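Local atomic coordinates of mRNA-binding protein PUF3 (Saccharomyces cerevisiae, PDB entry 3K49), a protein that binds the 3' untranslated regions of mRNAs encoding mitochondrial proteins, including COX17, whose decay it promotes by speeding deadenylation. Residues 314-318 / 356-360. Sequence-based numbering, arbitrary orientation.
With nucleotides of chain B.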
# COMPACT_ATOMS: atom_id res chain seq x y z
N ASN A 314 -12.98 -21.74 2.08
CA ASN A 314 -12.17 -22.62 2.93
C ASN A 314 -11.13 -21.88 3.79
O ASN A 314 -10.83 -22.32 4.90
CB ASN A 314 -11.50 -23.73 2.10
CG ASN A 314 -10.27 -23.24 1.36
OD1 ASN A 314 -9.25 -22.92 1.97
ND2 ASN A 314 -10.35 -23.19 0.04
N TYR A 315 -10.62 -20.75 3.29
CA TYR A 315 -9.67 -19.93 4.05
C TYR A 315 -10.35 -19.25 5.22
O TYR A 315 -9.79 -19.14 6.32
CB TYR A 315 -9.02 -18.85 3.16
CG TYR A 315 -8.17 -19.39 2.03
CD1 TYR A 315 -8.59 -19.31 0.71
CD2 TYR A 315 -6.93 -19.97 2.29
CE1 TYR A 315 -7.82 -19.79 -0.32
CE2 TYR A 315 -6.14 -20.45 1.26
CZ TYR A 315 -6.60 -20.36 -0.04
OH TYR A 315 -5.83 -20.85 -1.07
N VAL A 316 -11.57 -18.78 4.99
CA VAL A 316 -12.36 -18.17 6.06
C VAL A 316 -12.68 -19.19 7.14
O VAL A 316 -12.82 -18.84 8.32
CB VAL A 316 -13.66 -17.55 5.52
CG1 VAL A 316 -14.45 -16.90 6.65
CG2 VAL A 316 -13.36 -16.53 4.44
N ILE A 317 -12.79 -20.46 6.75
CA ILE A 317 -13.04 -21.54 7.70
C ILE A 317 -11.79 -21.80 8.53
O ILE A 317 -11.84 -21.82 9.77
CB ILE A 317 -13.46 -22.84 7.00
CG1 ILE A 317 -14.78 -22.66 6.25
CG2 ILE A 317 -13.58 -23.97 8.01
CD1 ILE A 317 -15.99 -22.52 7.15
N GLN A 318 -10.66 -21.98 7.84
CA GLN A 318 -9.37 -22.10 8.51
C GLN A 318 -9.19 -20.97 9.51
O GLN A 318 -8.85 -21.19 10.68
CB GLN A 318 -8.23 -22.08 7.49
CG GLN A 318 -8.40 -23.05 6.33
CD GLN A 318 -7.19 -23.09 5.42
OE1 GLN A 318 -6.06 -22.92 5.88
NE2 GLN A 318 -7.42 -23.32 4.13
N SER A 356 -7.10 -27.43 -0.15
CA SER A 356 -7.94 -26.82 0.87
C SER A 356 -8.40 -27.85 1.90
O SER A 356 -8.52 -27.55 3.09
CB SER A 356 -9.15 -26.14 0.25
OG SER A 356 -9.95 -27.07 -0.45
N VAL A 357 -8.65 -29.07 1.43
CA VAL A 357 -9.01 -30.15 2.34
C VAL A 357 -7.77 -30.63 3.09
O VAL A 357 -7.82 -30.92 4.29
CB VAL A 357 -9.65 -31.33 1.59
CG1 VAL A 357 -9.90 -32.49 2.54
CG2 VAL A 357 -10.95 -30.89 0.92
N GLU A 358 -6.65 -30.70 2.38
CA GLU A 358 -5.38 -31.09 3.00
C GLU A 358 -5.02 -30.14 4.13
O GLU A 358 -4.49 -30.56 5.17
CB GLU A 358 -4.27 -31.13 1.95
CG GLU A 358 -2.92 -31.59 2.49
CD GLU A 358 -2.95 -33.03 2.95
OE1 GLU A 358 -3.95 -33.73 2.68
OE2 GLU A 358 -1.96 -33.47 3.58
N LYS A 359 -5.30 -28.86 3.92
CA LYS A 359 -4.98 -27.84 4.90
C LYS A 359 -5.88 -27.96 6.12
O LYS A 359 -5.41 -27.93 7.26
CB LYS A 359 -5.10 -26.45 4.28
CG LYS A 359 -4.24 -25.39 4.96
CD LYS A 359 -2.78 -25.83 5.04
CE LYS A 359 -1.87 -24.69 5.46
NZ LYS A 359 -1.74 -23.65 4.39
N LEU A 360 -7.18 -28.10 5.88
CA LEU A 360 -8.16 -28.28 6.95
C LEU A 360 -7.89 -29.60 7.71
O LEU A 360 -8.02 -29.63 8.94
CB LEU A 360 -9.59 -28.27 6.39
CG LEU A 360 -10.09 -26.93 5.84
CD1 LEU A 360 -11.32 -27.12 4.97
CD2 LEU A 360 -10.36 -25.95 6.96
P U B 3 -0.84 -24.87 -2.73
OP1 U B 3 0.25 -24.38 -3.61
OP2 U B 3 -0.74 -24.67 -1.26
O5' U B 3 -2.22 -24.25 -3.24
C5' U B 3 -2.69 -24.49 -4.57
C4' U B 3 -4.07 -23.89 -4.76
O4' U B 3 -5.05 -24.62 -3.96
C3' U B 3 -4.23 -22.44 -4.32
O3' U B 3 -3.83 -21.56 -5.37
C2' U B 3 -5.73 -22.34 -4.03
O2' U B 3 -6.50 -22.16 -5.21
C1' U B 3 -6.00 -23.71 -3.42
N1 U B 3 -5.90 -23.76 -1.94
C2 U B 3 -7.04 -23.53 -1.20
O2 U B 3 -8.12 -23.27 -1.70
N3 U B 3 -6.88 -23.61 0.15
C4 U B 3 -5.71 -23.89 0.84
O4 U B 3 -5.73 -23.97 2.07
C5 U B 3 -4.57 -24.11 0.00
C6 U B 3 -4.70 -24.04 -1.33
P G B 4 -3.16 -20.15 -5.03
OP1 G B 4 -2.53 -19.61 -6.26
OP2 G B 4 -2.34 -20.33 -3.80
O5' G B 4 -4.39 -19.22 -4.66
C5' G B 4 -5.52 -19.13 -5.53
C4' G B 4 -6.38 -17.96 -5.13
O4' G B 4 -6.89 -18.18 -3.80
C3' G B 4 -5.61 -16.65 -5.00
O3' G B 4 -5.41 -16.05 -6.27
C2' G B 4 -6.51 -15.84 -4.07
O2' G B 4 -7.58 -15.19 -4.71
C1' G B 4 -7.04 -16.93 -3.14
N9 G B 4 -6.35 -17.00 -1.86
C8 G B 4 -5.09 -17.48 -1.59
N7 G B 4 -4.76 -17.40 -0.33
C5 G B 4 -5.89 -16.83 0.27
C6 G B 4 -6.13 -16.48 1.61
O6 G B 4 -5.39 -16.63 2.60
N1 G B 4 -7.39 -15.92 1.77
C2 G B 4 -8.30 -15.73 0.76
N2 G B 4 -9.47 -15.18 1.09
N3 G B 4 -8.08 -16.05 -0.49
C4 G B 4 -6.86 -16.59 -0.66
O5' C B 1 -8.16 -25.67 -9.48
C5' C B 1 -7.74 -26.84 -8.76
C4' C B 1 -6.65 -26.44 -7.80
O4' C B 1 -7.20 -25.72 -6.67
C3' C B 1 -5.93 -27.59 -7.12
O3' C B 1 -4.60 -27.23 -6.70
C2' C B 1 -6.82 -27.93 -5.93
O2' C B 1 -6.13 -28.66 -4.92
C1' C B 1 -7.21 -26.52 -5.49
N1 C B 1 -8.56 -26.41 -4.87
C2 C B 1 -8.76 -26.57 -3.52
O2 C B 1 -7.80 -26.81 -2.77
N3 C B 1 -10.05 -26.46 -3.09
C4 C B 1 -11.05 -26.18 -3.93
N4 C B 1 -12.27 -26.07 -3.41
C5 C B 1 -10.83 -26.01 -5.32
C6 C B 1 -9.58 -26.13 -5.70
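Ser356 CB lies over one face of the Asn314 amide, 3.3 Å from CG, and off the uracil plane of U3 of chain B near its N3 edge. Asn314 OD1 sits over the centre of one face of the Tyr315 ring, 3.6 Å above its plane; on the opposite face is G4 of chain B, its C5 3.4 Å above the centre, while U3 approaches obliquely, beside the OH end. Tyrosine, flat and broad, thus fills the space between successive bases, and an alanine here would probably leave G4 without the ring against its face and open a gap beside U3. Asn314 suits uracil's Watson-Crick edge: OD1 accepts from U3 N3 almost straight (173°), and ND2 donates to U3 O2 over 2.8 Å. Gln318, one turn on and extended beyond CG, gives NE2 to U3 O4 at 2.7 Å. This Asn-Tyr-Gln set on helix 313-323 is the uracil code of a Pumilio repeat, here Pumilio 8. OD1 also accepts a bent bond (130°) from Gln318 NE2, and ND2 donates to Asp310 O, holding both ends of the amide. On the nearly parallel helix 355-364, Ser356 N and OG donate to O2 and N3 of C1 of chain B, part of the 5' cytosine pocket; with OG between backbone N and carbonyl carbon (chi1 61°), the small hydroxyl faces the base. Lys359 CG sits 3.2 Å from Gln318 OE1, the side chains crossing at about a right angle. Apolar Leu360 packs CD2 on Gln318's aliphatic CG and on Ile317 CG2.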